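Phosphocarrier protein HPr (Mycoplasma capricolum, PDB 1PCH) carries phosphoryl groups within the phosphoenolpyruvate-dependent sugar phosphotransferase system, which phosphorylates sugars as they cross the cell membrane. Local coordinates at residues Q74-K77 with Q78-D82. Numbering follows the deposited sequence.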
# COMPACT_ATOMS: atom_id res chain seq x y z
N GLN A 74 -6.67 0.30 8.23
CA GLN A 74 -7.96 -0.13 7.69
C GLN A 74 -8.30 0.59 6.40
O GLN A 74 -8.82 -0.03 5.46
CB GLN A 74 -9.07 0.01 8.73
CG GLN A 74 -8.86 -0.76 10.00
CD GLN A 74 -8.66 -2.25 9.83
OE1 GLN A 74 -9.07 -2.83 8.84
NE2 GLN A 74 -8.11 -2.87 10.88
N ALA A 75 -8.00 1.90 6.40
CA ALA A 75 -8.28 2.73 5.25
C ALA A 75 -7.49 2.20 4.04
O ALA A 75 -8.08 1.99 2.99
CB ALA A 75 -8.00 4.18 5.50
N ILE A 76 -6.21 1.92 4.27
CA ILE A 76 -5.36 1.39 3.22
C ILE A 76 -5.79 -0.01 2.77
O ILE A 76 -5.87 -0.31 1.59
CB ILE A 76 -3.89 1.42 3.63
CG1 ILE A 76 -3.32 2.81 3.85
CG2 ILE A 76 -3.03 0.62 2.62
CD1 ILE A 76 -3.56 3.78 2.74
N LYS A 77 -6.12 -0.88 3.72
CA LYS A 77 -6.58 -2.22 3.36
C LYS A 77 -7.83 -2.12 2.52
O LYS A 77 -7.97 -2.68 1.43
CB LYS A 77 -6.76 -3.03 4.65
CG LYS A 77 -7.25 -4.44 4.47
CD LYS A 77 -7.59 -5.06 5.84
CE LYS A 77 -8.72 -6.09 5.64
NZ LYS A 77 -9.00 -6.79 6.95
N GLN A 78 -8.78 -1.30 3.00
CA GLN A 78 -10.03 -1.19 2.20
C GLN A 78 -9.78 -0.66 0.82
O GLN A 78 -10.38 -1.09 -0.16
CB GLN A 78 -11.03 -0.27 2.92
CG GLN A 78 -12.35 -0.19 2.13
CD GLN A 78 -13.01 -1.57 2.10
OE1 GLN A 78 -13.04 -2.24 3.13
NE2 GLN A 78 -13.43 -1.99 0.90
N THR A 79 -8.88 0.33 0.74
CA THR A 79 -8.52 0.90 -0.54
C THR A 79 -7.96 -0.15 -1.50
O THR A 79 -8.31 -0.15 -2.68
CB THR A 79 -7.53 2.07 -0.42
OG1 THR A 79 -8.21 3.11 0.32
CG2 THR A 79 -7.26 2.67 -1.82
N MET A 80 -7.12 -1.03 -0.97
CA MET A 80 -6.55 -2.07 -1.83
C MET A 80 -7.62 -3.04 -2.34
O MET A 80 -7.56 -3.50 -3.46
CB MET A 80 -5.48 -2.87 -1.07
CG MET A 80 -4.27 -1.95 -0.85
SD MET A 80 -2.93 -2.85 -0.05
CE MET A 80 -1.63 -1.59 -0.19
N ILE A 81 -8.57 -3.30 -1.45
CA ILE A 81 -9.65 -4.20 -1.80
C ILE A 81 -10.51 -3.53 -2.87
O ILE A 81 -10.86 -4.12 -3.88
CB ILE A 81 -10.50 -4.54 -0.57
CG1 ILE A 81 -9.81 -5.56 0.32
CG2 ILE A 81 -11.89 -5.02 -1.00
CD1 ILE A 81 -10.13 -5.54 1.76
N ASP A 82 -10.82 -2.27 -2.57
CA ASP A 82 -11.67 -1.52 -3.48
C ASP A 82 -11.03 -1.39 -4.85
O ASP A 82 -11.70 -1.25 -5.86
CB ASP A 82 -11.93 -0.11 -2.92
CG ASP A 82 -12.97 -0.07 -1.83
OD1 ASP A 82 -13.54 -1.11 -1.49
OD2 ASP A 82 -13.09 1.02 -1.20
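T79 grips the carbonyl oxygen of A75 twice: T79 N donates to A75 O over 2.9 Å, and the hydroxyl T79 OG1 donates to the same oxygen, also at 2.9 Å. The two donors arrive from opposite faces of the carbonyl plane, the hydroxyl 39° out of it. Chi1 of -64° sets OG1 beside the T79 backbone N, which turns the hydroxyl back onto the preceding turn and satisfies this buried polar group within its own helix. Flanking i to i+4 bonds, Q78 N to Q74 O (2.8 Å), M80 N to I76 O and I81 N to K77 O, make this regular alpha-helix. On the exposed side Q78 NE2 lies only 2.5 Å from D82 OD1, unusually short for an amide-carboxylate hydrogen bond, so the detail of this pairing is doubtful. The side-chain packing is apolar: the methyl M80 CE comes to 3.8 Å from I76 CG2 as the two buried chains cross, while K77 and I81 run side by side, K77 CG lying 4.1 Å from I81 CD1. In the open-faced beta-sandwich of HPr, helix 69-82 turns I76 and M80 onto the sheet, where both touch F3 of strand 2-6 and M80 also meets I60 and I62 of strand 59-65. The T79 side chain touches V20 and L21 of helix 15-25, and L21 also meets M80, tying the two helices together here.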